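Local coordinates for putative phosphomethylpyrimidine kinase (Bacteroides thetaiotaomicron, PDB 3MBH), which probably phosphorylates pyridoxal using ATP and is seen here with pyridoxal bound, at residues A[41-45]-A[58-64]; A[207-211]-A[286-290]. One frame throughout, in Å; residues are numbered along the deposited sequence.

Contact 1 (A[41-45]-A[58-64]); sequences LPTAV and LDLTDEM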
loop_
_atom_site.group_PDB
_atom_site.type_symbol
_atom_site.label_atom_id
_atom_site.label_comp_id
_atom_site.label_asym_id
_atom_site.label_seq_id
_atom_site.Cartn_x
_atom_site.Cartn_y
_atom_site.Cartn_z
ATOM N N LEU A 41 -19.110 -5.860 25.096
ATOM C CA LEU A 41 -19.847 -6.149 26.329
ATOM C C LEU A 41 -19.117 -5.368 27.421
ATOM O O LEU A 41 -18.202 -5.875 28.025
ATOM C CB LEU A 41 -19.820 -7.627 26.668
ATOM C CG LEU A 41 -20.682 -8.056 27.868
ATOM C CD1 LEU A 41 -22.137 -7.640 27.644
ATOM C CD2 LEU A 41 -20.531 -9.572 28.098
ATOM N N PRO A 42 -19.518 -4.113 27.649
ATOM C CA PRO A 42 -18.748 -3.214 28.472
ATOM C C PRO A 42 -18.872 -3.531 29.966
ATOM O O PRO A 42 -19.965 -3.801 30.441
ATOM C CB PRO A 42 -19.342 -1.835 28.132
ATOM C CG PRO A 42 -20.776 -2.146 27.742
ATOM C CD PRO A 42 -20.689 -3.449 27.030
ATOM N N THR A 43 -17.732 -3.566 30.665
ATOM C CA THR A 43 -17.657 -3.992 32.064
ATOM C C THR A 43 -17.809 -2.828 33.036
ATOM O O THR A 43 -18.159 -3.038 34.220
ATOM C CB THR A 43 -16.346 -4.710 32.317
ATOM O OG1 THR A 43 -15.258 -3.814 32.002
ATOM C CG2 THR A 43 -16.244 -6.045 31.409
ATOM N N ALA A 44 -17.545 -1.628 32.537
ATOM C CA ALA A 44 -17.478 -0.413 33.342
ATOM C C ALA A 44 -17.339 0.764 32.395
ATOM O O ALA A 44 -16.888 0.590 31.276
ATOM C CB ALA A 44 -16.286 -0.417 34.322
ATOM N N VAL A 45 -17.700 1.943 32.877
ATOM C CA VAL A 45 -17.423 3.214 32.214
ATOM C C VAL A 45 -16.524 4.091 33.065
ATOM O O VAL A 45 -16.817 4.331 34.232
ATOM C CB VAL A 45 -18.706 3.935 31.856
ATOM C CG1 VAL A 45 -18.414 5.377 31.319
ATOM C CG2 VAL A 45 -19.374 3.121 30.761
ATOM N N LEU A 58 -18.128 3.829 36.727
ATOM C CA LEU A 58 -19.452 3.262 36.777
ATOM C C LEU A 58 -19.351 1.744 36.438
ATOM O O LEU A 58 -18.987 1.351 35.313
ATOM C CB LEU A 58 -20.381 3.952 35.786
ATOM C CG LEU A 58 -21.839 3.448 35.792
ATOM C CD1 LEU A 58 -22.622 3.749 37.101
ATOM C CD2 LEU A 58 -22.543 4.011 34.582
ATOM N N ASP A 59 -19.773 0.939 37.397
ATOM C CA ASP A 59 -19.724 -0.522 37.348
ATOM C C ASP A 59 -20.895 -0.944 36.511
ATOM O O ASP A 59 -22.018 -0.611 36.843
ATOM C CB ASP A 59 -19.900 -1.059 38.800
ATOM C CG ASP A 59 -20.012 -2.612 38.883
ATOM O OD1 ASP A 59 -19.830 -3.350 37.893
ATOM O OD2 ASP A 59 -20.254 -3.103 40.011
ATOM N N LEU A 60 -20.671 -1.688 35.449
ATOM C CA LEU A 60 -21.801 -2.116 34.598
ATOM C C LEU A 60 -22.246 -3.594 34.805
ATOM O O LEU A 60 -22.960 -4.163 33.930
ATOM C CB LEU A 60 -21.496 -1.844 33.123
ATOM C CG LEU A 60 -21.346 -0.371 32.688
ATOM C CD1 LEU A 60 -20.869 -0.365 31.232
ATOM C CD2 LEU A 60 -22.652 0.399 32.871
ATOM N N THR A 61 -21.847 -4.181 35.944
ATOM C CA THR A 61 -22.129 -5.586 36.260
ATOM C C THR A 61 -23.591 -5.915 36.014
ATOM O O THR A 61 -23.894 -6.901 35.351
ATOM C CB THR A 61 -21.783 -5.957 37.732
ATOM O OG1 THR A 61 -20.397 -5.664 37.973
ATOM C CG2 THR A 61 -22.106 -7.482 38.080
ATOM N N ASP A 62 -24.485 -5.082 36.533
ATOM C CA ASP A 62 -25.876 -5.398 36.401
ATOM C C ASP A 62 -26.508 -5.158 35.024
ATOM O O ASP A 62 -27.601 -5.665 34.769
ATOM C CB ASP A 62 -26.650 -4.726 37.491
ATOM C CG ASP A 62 -26.209 -5.218 38.878
ATOM O OD1 ASP A 62 -26.029 -6.441 39.052
ATOM O OD2 ASP A 62 -26.015 -4.362 39.773
ATOM N N GLU A 63 -25.827 -4.445 34.134
ATOM C CA GLU A 63 -26.322 -4.320 32.766
ATOM C C GLU A 63 -25.902 -5.501 31.885
ATOM O O GLU A 63 -26.581 -5.805 30.904
ATOM C CB GLU A 63 -25.842 -3.032 32.150
ATOM C CG GLU A 63 -26.614 -2.598 30.907
ATOM C CD GLU A 63 -28.112 -2.324 31.159
ATOM O OE1 GLU A 63 -28.498 -2.024 32.312
ATOM O OE2 GLU A 63 -28.902 -2.412 30.183
HETATM N N MSE A 64 -24.810 -6.164 32.228
HETATM C CA MSE A 64 -24.242 -7.211 31.382
HETATM C C MSE A 64 -25.213 -8.389 31.149
HETATM O O MSE A 64 -25.399 -8.825 30.015
HETATM C CB MSE A 64 -22.881 -7.692 31.941
HETATM C CG MSE A 64 -21.761 -6.640 31.838
HETATM SE SE MSE A 64 -20.116 -7.029 32.804
HETATM C CE MSE A 64 -20.957 -7.802 34.315
#
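Leu60 N meets the carbonyl of Thr43 from well above its plane, 45° out of it, although the bond is an ordinary one in length (Leu60 N to Thr43 O 3.1 Å). This skewed link comes where a small antiparallel β hairpin of the ribokinase-like fold, strands 44-46 and 57-59, gives way to the turn leading into helix 64-73. The loop joining the two strands carries His49, Thr50 and Gln51 of the pyridoxal pocket. Just before the skewed link the pairing is regular: Val45 N lies 2.8 Å from Leu58 O, Leu58 N lies 2.9 Å from Val45 O, and Ala44 faces Asp59 in a non-hydrogen-bonded pair.

Most of the apolar packing falls to Leu60. With CG anti to its own carbonyl carbon (chi1 -65°), CD1 swings across to rest against both Pro42 CB and Val45 CG2, each 3.8 Å away. The same methyl covers Pro42 O at 3.6 Å, a buried oxygen that finds no hydrogen-bond partner in the model. Leu58 of a neighbouring subunit packs on Leu60 too, which carries this cluster into the subunit interface.

Asp59 shapes the exit from the strand as an Asx turn, while its OD2 makes a salt bridge to Arg90. With an alanine here, Arg90 would probably be left without this salt-bridge mate, and Thr61 N without the carboxylate that closes the turn. That closing bond, Thr61 N to Asp59 OD1, is 2.9 Å long and comes in 53° above the carboxylate plane.

Contact 2 (A[207-211]-A[286-290]); sequences RYWKV and ASYEL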
loop_
_atom_site.group_PDB
_atom_site.type_symbol
_atom_site.label_atom_id
_atom_site.label_comp_id
_atom_site.label_asym_id
_atom_site.label_seq_id
_atom_site.Cartn_x
_atom_site.Cartn_y
_atom_site.Cartn_z
ATOM N N ARG A 207 5.413 -26.674 22.738
ATOM C CA ARG A 207 6.534 -25.787 22.418
ATOM C C ARG A 207 6.535 -24.546 23.317
ATOM O O ARG A 207 5.482 -24.057 23.706
ATOM C CB ARG A 207 6.521 -25.391 20.919
ATOM C CG ARG A 207 6.777 -26.538 19.977
ATOM C CD ARG A 207 6.957 -26.038 18.577
ATOM N NE ARG A 207 7.162 -27.094 17.595
ATOM C CZ ARG A 207 6.179 -27.773 16.992
ATOM N NH1 ARG A 207 4.887 -27.564 17.262
ATOM N NH2 ARG A 207 6.489 -28.678 16.093
ATOM N N TYR A 208 7.742 -24.068 23.620
ATOM C CA TYR A 208 8.011 -22.883 24.442
ATOM C C TYR A 208 8.735 -21.837 23.614
ATOM O O TYR A 208 9.678 -22.168 22.899
ATOM C CB TYR A 208 8.929 -23.261 25.617
ATOM C CG TYR A 208 8.311 -24.210 26.598
ATOM C CD1 TYR A 208 8.369 -25.606 26.402
ATOM C CD2 TYR A 208 7.708 -23.734 27.762
ATOM C CE1 TYR A 208 7.781 -26.474 27.309
ATOM C CE2 TYR A 208 7.142 -24.592 28.656
ATOM C CZ TYR A 208 7.154 -25.953 28.425
ATOM O OH TYR A 208 6.568 -26.762 29.375
ATOM N N TRP A 209 8.335 -20.582 23.729
ATOM C CA TRP A 209 8.878 -19.499 22.943
ATOM C C TRP A 209 9.309 -18.364 23.814
ATOM O O TRP A 209 8.697 -18.107 24.824
ATOM C CB TRP A 209 7.810 -18.958 21.989
ATOM C CG TRP A 209 7.285 -19.990 21.099
ATOM C CD1 TRP A 209 6.167 -20.737 21.288
ATOM C CD2 TRP A 209 7.893 -20.467 19.894
ATOM N NE1 TRP A 209 6.039 -21.658 20.269
ATOM C CE2 TRP A 209 7.069 -21.475 19.380
ATOM C CE3 TRP A 209 9.038 -20.114 19.185
ATOM C CZ2 TRP A 209 7.370 -22.163 18.198
ATOM C CZ3 TRP A 209 9.326 -20.795 18.016
ATOM C CH2 TRP A 209 8.498 -21.823 17.549
ATOM N N LYS A 210 10.301 -17.619 23.359
ATOM C CA LYS A 210 10.701 -16.391 23.995
ATOM C C LYS A 210 11.012 -15.298 22.956
ATOM O O LYS A 210 11.589 -15.564 21.888
ATOM C CB LYS A 210 11.940 -16.682 24.841
ATOM C CG LYS A 210 12.613 -15.474 25.517
ATOM C CD LYS A 210 13.836 -15.953 26.330
ATOM C CE LYS A 210 14.648 -14.833 26.973
ATOM N NZ LYS A 210 15.797 -15.377 27.825
ATOM N N VAL A 211 10.688 -14.069 23.281
ATOM C CA VAL A 211 11.080 -12.949 22.435
ATOM C C VAL A 211 11.516 -11.811 23.340
ATOM O O VAL A 211 10.919 -11.598 24.373
ATOM C CB VAL A 211 9.939 -12.579 21.471
ATOM C CG1 VAL A 211 8.688 -12.202 22.210
ATOM C CG2 VAL A 211 10.361 -11.513 20.498
ATOM N N ALA A 286 11.609 -12.584 15.347
ATOM C CA ALA A 286 12.528 -12.424 16.466
ATOM C C ALA A 286 12.299 -13.530 17.551
ATOM O O ALA A 286 13.203 -13.877 18.291
ATOM C CB ALA A 286 12.358 -11.067 17.021
ATOM N N SER A 287 11.119 -14.113 17.605
ATOM C CA SER A 287 10.822 -15.176 18.569
ATOM C C SER A 287 11.681 -16.446 18.380
ATOM O O SER A 287 12.088 -16.818 17.260
ATOM C CB SER A 287 9.312 -15.504 18.521
ATOM O OG SER A 287 8.919 -15.733 17.194
ATOM N N TYR A 288 12.027 -17.082 19.483
ATOM C CA TYR A 288 12.758 -18.306 19.388
ATOM C C TYR A 288 12.344 -19.333 20.361
ATOM O O TYR A 288 11.801 -19.046 21.453
ATOM C CB TYR A 288 14.267 -18.064 19.440
ATOM C CG TYR A 288 14.760 -17.442 20.689
ATOM C CD1 TYR A 288 14.701 -16.071 20.857
ATOM C CD2 TYR A 288 15.333 -18.216 21.677
ATOM C CE1 TYR A 288 15.158 -15.460 22.028
ATOM C CE2 TYR A 288 15.831 -17.631 22.865
ATOM C CZ TYR A 288 15.742 -16.246 23.020
ATOM O OH TYR A 288 16.218 -15.649 24.170
ATOM N N GLU A 289 12.605 -20.559 19.954
ATOM C CA GLU A 289 12.070 -21.696 20.697
ATOM C C GLU A 289 13.022 -21.971 21.844
ATOM O O GLU A 289 14.226 -21.917 21.641
ATOM C CB GLU A 289 11.905 -22.929 19.779
ATOM C CG GLU A 289 11.455 -24.156 20.531
ATOM C CD GLU A 289 10.868 -25.279 19.657
ATOM O OE1 GLU A 289 11.055 -25.287 18.439
ATOM O OE2 GLU A 289 10.199 -26.153 20.235
ATOM N N LEU A 290 12.482 -22.174 23.045
ATOM C CA LEU A 290 13.234 -22.710 24.194
ATOM C C LEU A 290 13.076 -24.218 24.173
ATOM O O LEU A 290 11.995 -24.749 24.400
ATOM C CB LEU A 290 12.729 -22.142 25.525
ATOM C CG LEU A 290 12.736 -20.619 25.604
ATOM C CD1 LEU A 290 11.889 -20.101 26.752
ATOM C CD2 LEU A 290 14.192 -20.121 25.683
HETATM O O HOH W 1 9.783 -27.760 17.747
HETATM O O HOH W 2 10.204 -25.711 22.997
HETATM O O HOH W 3 17.504 -17.632 26.219
#
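Lys210 and Tyr288 carry the middle of an antiparallel strand pair in which the short C-terminal strand 288-290 lies along strand 207-213 of the large mixed sheet.

The backbone comes first. Lys210 N donates to Tyr288 O at 2.8 Å, and Tyr288 N returns the bond to Lys210 O at 2.9 Å; further on, Leu290 N reaches Tyr208 O. The segments 207-211 and 288-290 run at 129° to each other, well short of exactly antiparallel. Ser287, just before the short strand, is held by its OG to Asp246 and Pro242 O, and its carbonyl to Arg257 of a neighbouring subunit.

The side chains pack on both faces. Lys210, fully extended with CG anti to the backbone N (chi1 175°), runs alongside Tyr288 in the same direction; its CB sits over one face of the ring, toward the rim, and its CD lies 3.2 Å from Tyr288 OH. The ammonium end goes on to a salt bridge with Asp164. Leu290 CD1 packs on Lys210 CB at 3.9 Å. On the sheet face that carries Trp209 and Glu289, Glu289 CB makes an off-centre CH-pi contact with Trp209, 4.2 Å from the centroid of the six-membered ring, and Leu241, Pro242 and Leu245 also touch this indole.

Charge and water finish the job. Arg207 and Glu289 stop short of a salt bridge, Arg207 NE being 4.1 Å from Glu289 OE2. A water joins them instead, accepting a hydrogen bond from Arg207 NE at 2.7 Å and donating one to Glu289 OE1. A second water donates to Glu289 OE2 and Leu290 O, and accepts from Tyr208 N at 3.0 Å.

In the fold
Coming from the N terminus, the chain lays down strand 9-17 and helix 24-33, then reaches contact 1, which closes a short loop of 12 residues and adds a hairpin beside strand 9-17. The parallel strands 80-83, 108-111 and 142-143 follow, and the sheet turns antiparallel from 181-189 through 195-202 to 207-213. Contact 2 then closes a far longer excursion, 74 residues containing helices 223-236 and 241-257, by bringing the last strand back to 207-213. The two loops run in series, neither nesting nor crossing. Both contacts belong to one sheet, yet their centres are about 37 Å apart, on opposite sides of the chain's centre.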